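PDB 3LET: protein adenylyltransferase VopS from Vibrio parahaemolyticus, which transfers AMP from ATP to a threonine of the host GTPases RhoA, Rac and Cdc42, which prevents their interaction with downstream effectors and so inhibits actin assembly in infected cells. Local coordinates for residues A68-E71 with V72-T76; H130-A133 with A134-H137; L155-D158 with A159-K162. All coordinates share one frame; numbering follows the deposited sequence.

In the fold
All three contacts are local, each within one continuous piece of chain, and they follow one another in series. Contact 1 forms the last turns of helix 58-75. Contact 2 lies near the end of the long helix 113-139, and both belong to the N-terminal family region of VopS. Their centres are about 24 Å apart, and their nearest atoms about 12 Å. Contact 3 is the short helix 157-160, the next helix in the chain after 113-139, with its centre about 33 Å from that of contact 2. Contacts 1 and 3 lie on opposite sides of the chain's centre, about 53 Å apart between centres, which reflects the elongated, all-helical build of the protein.

Contact 1. Residues A68-E71 with V72-T76; sequences AMTE and VMLET
T70 and L74 meet one helical turn apart, side by side and pointing the same way. The apolar touch is between T70 CG2 and L74 CD1, 3.9 Å apart. T70 turns this methyl opposite its backbone N (chi1 -63° for OG1), which sets OG1 beside the N and lets it bond to the carbonyl of E66. L74 also lays CG over its partner's backbone, 3.3 Å from T70 O. V72 CG2 sits as close to A68 O.

Backbone bonds tie the two halves together. V72 N bonds to A68 O, M73 N to M69 O, and L74 N to T70 O, all at 2.9 Å. The next bond, E75 N to E71 O, is weak at 3.4 Å. Here a water takes part: it donates to E71 O and to E75 OE2, and so links the backbone to a side chain bent back at chi2 (-52°). The carboxylate of E71 turns elsewhere, to S23.

T76 closes the run. Its OG1 bonds to M73 O at 2.8 Å, and T76 N reaches the same oxygen. T76 OG1 is also bonded to G79 N.

M69 and M73 pack on M120 of helix 113-139, while L74 packs on helix 88-102. The arrangement is the C-terminal part of an alpha-helix packed among helices 39-45, 88-102 and 113-139, followed directly by a threonine N-cap that starts helix 77-86.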
loop_
_atom_site.group_PDB
_atom_site.type_symbol
_atom_site.label_atom_id
_atom_site.label_comp_id
_atom_site.label_asym_id
_atom_site.label_seq_id
_atom_site.Cartn_x
_atom_site.Cartn_y
_atom_site.Cartn_z
ATOM N N ALA A 68 22.792 6.236 -0.904
ATOM C CA ALA A 68 23.453 5.476 -1.975
ATOM C C ALA A 68 22.858 4.068 -2.065
ATOM O O ALA A 68 22.605 3.549 -3.167
ATOM C CB ALA A 68 24.990 5.376 -1.742
ATOM N N MET A 69 22.619 3.448 -0.915
ATOM C CA MET A 69 21.936 2.135 -0.908
ATOM C C MET A 69 20.558 2.192 -1.540
ATOM O O MET A 69 20.165 1.290 -2.311
ATOM C CB MET A 69 21.796 1.652 0.512
ATOM C CG MET A 69 23.173 1.412 1.047
ATOM S SD MET A 69 23.491 -0.277 0.748
ATOM C CE MET A 69 23.115 -0.720 2.443
ATOM N N THR A 70 19.828 3.251 -1.234
ATOM C CA THR A 70 18.484 3.413 -1.804
ATOM C C THR A 70 18.564 3.507 -3.317
ATOM O O THR A 70 17.807 2.842 -4.038
ATOM C CB THR A 70 17.804 4.681 -1.266
ATOM O OG1 THR A 70 17.644 4.550 0.143
ATOM C CG2 THR A 70 16.393 4.883 -1.909
ATOM N N GLU A 71 19.458 4.354 -3.814
ATOM C CA GLU A 71 19.647 4.510 -5.269
ATOM C C GLU A 71 20.051 3.192 -5.921
ATOM O O GLU A 71 19.519 2.832 -6.953
ATOM C CB GLU A 71 20.706 5.575 -5.577
ATOM C CG GLU A 71 20.164 6.970 -5.240
ATOM C CD GLU A 71 21.240 8.025 -5.234
ATOM O OE1 GLU A 71 22.317 7.769 -5.786
ATOM O OE2 GLU A 71 20.985 9.107 -4.677
ATOM N N VAL A 72 20.976 2.457 -5.316
ATOM C CA VAL A 72 21.350 1.163 -5.895
ATOM C C VAL A 72 20.103 0.279 -5.944
ATOM O O VAL A 72 19.836 -0.382 -6.951
ATOM C CB VAL A 72 22.440 0.453 -5.084
ATOM C CG1 VAL A 72 22.628 -0.977 -5.591
ATOM C CG2 VAL A 72 23.752 1.230 -5.203
ATOM N N MET A 73 19.361 0.249 -4.848
ATOM C CA MET A 73 18.237 -0.689 -4.757
ATOM C C MET A 73 17.157 -0.356 -5.804
ATOM O O MET A 73 16.515 -1.245 -6.350
ATOM C CB MET A 73 17.625 -0.670 -3.352
ATOM C CG MET A 73 18.422 -1.454 -2.303
ATOM S SD MET A 73 18.986 -3.101 -2.835
ATOM C CE MET A 73 17.449 -3.980 -3.038
ATOM N N LEU A 74 16.931 0.922 -6.070
ATOM C CA LEU A 74 15.902 1.285 -7.049
ATOM C C LEU A 74 16.288 0.860 -8.472
ATOM O O LEU A 74 15.416 0.729 -9.347
ATOM C CB LEU A 74 15.649 2.806 -7.003
ATOM C CG LEU A 74 14.960 3.289 -5.727
ATOM C CD1 LEU A 74 15.098 4.818 -5.592
ATOM C CD2 LEU A 74 13.458 2.881 -5.722
ATOM N N GLU A 75 17.586 0.664 -8.739
ATOM C CA GLU A 75 17.977 0.235 -10.078
ATOM C C GLU A 75 18.125 -1.292 -10.220
ATOM O O GLU A 75 18.439 -1.773 -11.307
ATOM C CB GLU A 75 19.273 0.919 -10.511
ATOM C CG GLU A 75 19.153 2.428 -10.613
ATOM C CD GLU A 75 17.975 2.871 -11.477
ATOM O OE1 GLU A 75 17.839 2.349 -12.606
ATOM O OE2 GLU A 75 17.187 3.738 -11.028
ATOM N N THR A 76 17.935 -2.048 -9.144
ATOM C CA THR A 76 18.026 -3.523 -9.255
ATOM C C THR A 76 16.824 -4.059 -10.029
ATOM O O THR A 76 15.802 -3.370 -10.171
ATOM C CB THR A 76 18.055 -4.221 -7.877
ATOM O OG1 THR A 76 16.860 -3.919 -7.157
ATOM C CG2 THR A 76 19.274 -3.756 -7.040
HETATM O O HOH W 1 18.437 4.888 -8.607
#

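Contact 2. Residues H130-A133 with A134-H137; sequences HLKA and AQRH
R136 lies back over the preceding turn of its own helix, across K132 and A133. Its CG is opposite the carbonyl carbon (chi1 -67°), and the chain runs extended from there to NE. This carries the guanidinium over the K132-A133 peptide. One face of the group has K132 O 3.6 Å above its plane, offset toward the rim, with A133 N on the same face. At the ends, NH2 comes to 3.6 Å from K132 CB, and NH1 to 3.7 Å from A133 CA. The contact is therefore one of a flat cation lying on backbone and aliphatic carbon.

K132 extends its chain away from the arginine group. K132 NZ and R136 NH2 remain 5.9 Å apart, and these like charges probably repel each other mildly.

K132 and Q135 lie side by side and point the same way. K132 CG is 4.2 Å from Q135 OE1. A water bridges the Q135 side chain to the K132 backbone: it donates to Q135 OE1 at 2.8 Å and to K132 O. The other end of the amide, Q135 NE2, bonds to E139 one turn further on.

Beneath these side chains is a regular alpha-helix with i to i+4 bonds. R136 N bonds to K132 O and Q135 N to L131 O, while A134 N to H130 O is longer at 3.3 Å. This is the C-terminal part of helix 113-139, and its faces differ. L131 packs on helix 77-86, and A134 and Q135 rest on Y274 of helix 260-274, joining the N-terminal region to the Fic part of the chain. R136 and A133 are on the exposed side. H137 turns its ring away from the preceding turn, and its NE2 bonds to the backbone oxygen of L310.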
loop_
_atom_site.group_PDB
_atom_site.type_symbol
_atom_site.label_atom_id
_atom_site.label_comp_id
_atom_site.label_asym_id
_atom_site.label_seq_id
_atom_site.Cartn_x
_atom_site.Cartn_y
_atom_site.Cartn_z
ATOM N N HIS A 130 4.548 -11.372 -3.359
ATOM C CA HIS A 130 3.317 -11.298 -2.549
ATOM C C HIS A 130 2.315 -10.352 -3.161
ATOM O O HIS A 130 1.112 -10.611 -3.130
ATOM C CB HIS A 130 3.664 -10.886 -1.119
ATOM C CG HIS A 130 4.523 -11.894 -0.414
ATOM N ND1 HIS A 130 5.341 -11.577 0.647
ATOM C CD2 HIS A 130 4.709 -13.216 -0.656
ATOM C CE1 HIS A 130 5.977 -12.670 1.049
ATOM N NE2 HIS A 130 5.614 -13.674 0.273
ATOM N N LEU A 131 2.803 -9.252 -3.721
ATOM C CA LEU A 131 1.899 -8.312 -4.384
ATOM C C LEU A 131 1.322 -9.004 -5.604
ATOM O O LEU A 131 0.148 -8.843 -5.939
ATOM C CB LEU A 131 2.647 -7.066 -4.834
ATOM C CG LEU A 131 3.295 -6.330 -3.651
ATOM C CD1 LEU A 131 3.992 -5.061 -4.121
ATOM C CD2 LEU A 131 2.274 -5.986 -2.584
ATOM N N LYS A 132 2.156 -9.752 -6.316
ATOM C CA LYS A 132 1.678 -10.369 -7.550
ATOM C C LYS A 132 0.694 -11.478 -7.254
ATOM O O LYS A 132 -0.170 -11.758 -8.068
ATOM C CB LYS A 132 2.842 -10.937 -8.374
ATOM C CG LYS A 132 3.595 -9.809 -9.080
ATOM C CD LYS A 132 4.538 -10.358 -10.126
ATOM C CE LYS A 132 4.965 -9.286 -11.094
ATOM N NZ LYS A 132 5.873 -9.837 -12.139
ATOM N N ALA A 133 0.850 -12.143 -6.113
ATOM C CA ALA A 133 -0.075 -13.226 -5.770
ATOM C C ALA A 133 -1.459 -12.608 -5.536
ATOM O O ALA A 133 -2.471 -13.155 -5.982
ATOM C CB ALA A 133 0.402 -13.984 -4.538
ATOM N N ALA A 134 -1.508 -11.458 -4.858
ATOM C CA ALA A 134 -2.810 -10.815 -4.608
ATOM C C ALA A 134 -3.366 -10.325 -5.934
ATOM O O ALA A 134 -4.560 -10.443 -6.202
ATOM C CB ALA A 134 -2.677 -9.650 -3.622
ATOM N N GLN A 135 -2.493 -9.780 -6.776
ATOM C CA GLN A 135 -2.900 -9.195 -8.032
ATOM C C GLN A 135 -3.528 -10.259 -8.966
ATOM O O GLN A 135 -4.526 -9.985 -9.637
ATOM C CB GLN A 135 -1.689 -8.579 -8.735
ATOM C CG GLN A 135 -2.037 -7.818 -9.992
ATOM C CD GLN A 135 -0.794 -7.276 -10.709
ATOM O OE1 GLN A 135 0.257 -7.912 -10.710
ATOM N NE2 GLN A 135 -0.924 -6.111 -11.330
ATOM N N ARG A 136 -2.934 -11.441 -9.030
ATOM C CA ARG A 136 -3.534 -12.508 -9.879
ATOM C C ARG A 136 -4.998 -12.723 -9.459
ATOM O O ARG A 136 -5.910 -12.848 -10.302
ATOM C CB ARG A 136 -2.767 -13.829 -9.760
ATOM C CG ARG A 136 -1.354 -13.779 -10.338
ATOM C CD ARG A 136 -0.471 -15.002 -9.960
ATOM N NE ARG A 136 0.928 -14.604 -10.122
ATOM C CZ ARG A 136 1.899 -14.815 -9.247
ATOM N NH1 ARG A 136 1.682 -15.507 -8.141
ATOM N NH2 ARG A 136 3.121 -14.367 -9.515
ATOM N N HIS A 137 -5.239 -12.776 -8.155
ATOM C CA HIS A 137 -6.592 -13.035 -7.685
ATOM C C HIS A 137 -7.527 -11.854 -7.986
ATOM O O HIS A 137 -8.632 -12.020 -8.510
ATOM C CB HIS A 137 -6.635 -13.289 -6.188
ATOM C CG HIS A 137 -8.034 -13.454 -5.679
ATOM N ND1 HIS A 137 -8.747 -14.623 -5.850
ATOM C CD2 HIS A 137 -8.887 -12.576 -5.100
ATOM C CE1 HIS A 137 -9.959 -14.475 -5.350
ATOM N NE2 HIS A 137 -10.075 -13.239 -4.895
HETATM O O HOH W 2 0.223 -10.680 -10.797
#

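Contact 3. Residues L155-D158 with A159-K162; sequences LPED and AFNK
E157 and N161 are joined through their side chains as well as their backbones. N161 ND2 donates to E157 OE1 at 3.0 Å, and the N-H points almost straight at the oxygen. The acceptor uses its anti lone pair and lies in the plane of the amide. Carboxylate and amide planes stand nearly at right angles (87°). E157 reaches this place because its chain bends at chi2 (-38°). Its other oxygen, OE2, forms a salt bridge with R171 of helix 168-179. Both carboxylate oxygens therefore have a partner, which should limit the rotation of the group. N161 ND2 has a second acceptor in the V165 carbonyl.

E157 O also serves two donors. N161 N bonds to it at 2.6 Å, nearly in line with the carbonyl, while F160 N comes at 3.2 Å from above the carbonyl plane. P156 O takes A159 N at 3.1 Å, again from above its plane. These i to i+3 bonds, with one i to i+4 bond, mark a single short turn of weakly bonded helix, 157-160, set in loop.

The F160 ring lies against this turn. E157 O is over one ring face, and the ring atom CZ is 3.5 Å from E157 OE2. The carboxylate plane is steeply turned from the ring (80°). L155 CD1 touches F160 CD2 at 3.7 Å. Beyond the turn, F160 meets W175 of helix 168-179 edge-to-face, and L155 touches the same residue. Both also touch P301, in a loop.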
loop_
_atom_site.group_PDB
_atom_site.type_symbol
_atom_site.label_atom_id
_atom_site.label_comp_id
_atom_site.label_asym_id
_atom_site.label_seq_id
_atom_site.Cartn_x
_atom_site.Cartn_y
_atom_site.Cartn_z
ATOM N N LEU A 155 -27.208 -11.785 1.632
ATOM C CA LEU A 155 -27.427 -11.971 3.057
ATOM C C LEU A 155 -28.903 -11.813 3.367
ATOM O O LEU A 155 -29.525 -10.874 2.885
ATOM C CB LEU A 155 -26.717 -10.875 3.830
ATOM C CG LEU A 155 -25.397 -11.048 4.544
ATOM C CD1 LEU A 155 -25.292 -9.919 5.546
ATOM C CD2 LEU A 155 -25.266 -12.396 5.222
ATOM N N PRO A 156 -29.455 -12.692 4.216
ATOM C CA PRO A 156 -30.834 -12.493 4.672
ATOM C C PRO A 156 -30.960 -11.142 5.374
ATOM O O PRO A 156 -30.046 -10.819 6.148
ATOM C CB PRO A 156 -31.042 -13.630 5.683
ATOM C CG PRO A 156 -29.946 -14.619 5.406
ATOM C CD PRO A 156 -28.798 -13.817 4.900
ATOM N N GLU A 157 -32.031 -10.387 5.110
ATOM C CA GLU A 157 -32.240 -9.080 5.733
ATOM C C GLU A 157 -32.064 -9.159 7.232
ATOM O O GLU A 157 -31.511 -8.252 7.826
ATOM C CB GLU A 157 -33.664 -8.546 5.511
ATOM C CG GLU A 157 -33.949 -7.744 4.252
ATOM C CD GLU A 157 -32.833 -6.816 3.808
ATOM O OE1 GLU A 157 -32.732 -5.663 4.280
ATOM O OE2 GLU A 157 -32.068 -7.243 2.945
ATOM N N ASP A 158 -32.553 -10.235 7.849
ATOM C CA ASP A 158 -32.656 -10.286 9.312
ATOM C C ASP A 158 -31.305 -10.406 9.996
ATOM O O ASP A 158 -31.183 -10.148 11.198
ATOM C CB ASP A 158 -33.546 -11.453 9.743
ATOM C CG ASP A 158 -35.017 -11.098 9.733
ATOM O OD1 ASP A 158 -35.343 -9.923 9.457
ATOM O OD2 ASP A 158 -35.845 -11.993 10.006
ATOM N N ALA A 159 -30.302 -10.829 9.237
ATOM C CA ALA A 159 -28.943 -10.923 9.754
ATOM C C ALA A 159 -28.375 -9.541 10.127
ATOM O O ALA A 159 -27.577 -9.422 11.059
ATOM C CB ALA A 159 -28.053 -11.601 8.730
ATOM N N PHE A 160 -28.784 -8.497 9.406
ATOM C CA PHE A 160 -28.220 -7.154 9.623
ATOM C C PHE A 160 -29.269 -6.049 9.744
ATOM O O PHE A 160 -28.978 -4.957 10.218
ATOM C CB PHE A 160 -27.250 -6.809 8.480
ATOM C CG PHE A 160 -27.931 -6.619 7.151
ATOM C CD1 PHE A 160 -28.315 -5.339 6.720
ATOM C CD2 PHE A 160 -28.201 -7.698 6.338
ATOM C CE1 PHE A 160 -28.948 -5.157 5.480
ATOM C CE2 PHE A 160 -28.844 -7.533 5.097
ATOM C CZ PHE A 160 -29.218 -6.261 4.674
ATOM N N ASN A 161 -30.496 -6.329 9.338
ATOM C CA ASN A 161 -31.527 -5.288 9.294
ATOM C C ASN A 161 -32.752 -5.771 10.033
ATOM O O ASN A 161 -33.791 -6.058 9.429
ATOM C CB ASN A 161 -31.864 -4.959 7.846
ATOM C CG ASN A 161 -32.946 -3.902 7.711
ATOM O OD1 ASN A 161 -33.254 -3.163 8.658
ATOM N ND2 ASN A 161 -33.550 -3.841 6.533
ATOM N N LYS A 162 -32.613 -5.890 11.345
ATOM C CA LYS A 162 -33.703 -6.395 12.157
ATOM C C LYS A 162 -34.850 -5.396 12.102
ATOM O O LYS A 162 -36.004 -5.780 11.908
ATOM C CB LYS A 162 -33.247 -6.621 13.595
ATOM C CG LYS A 162 -34.328 -7.213 14.487
ATOM C CD LYS A 162 -33.817 -7.479 15.894
ATOM C CE LYS A 162 -33.243 -6.221 16.525
ATOM N NZ LYS A 162 -32.763 -6.461 17.909
#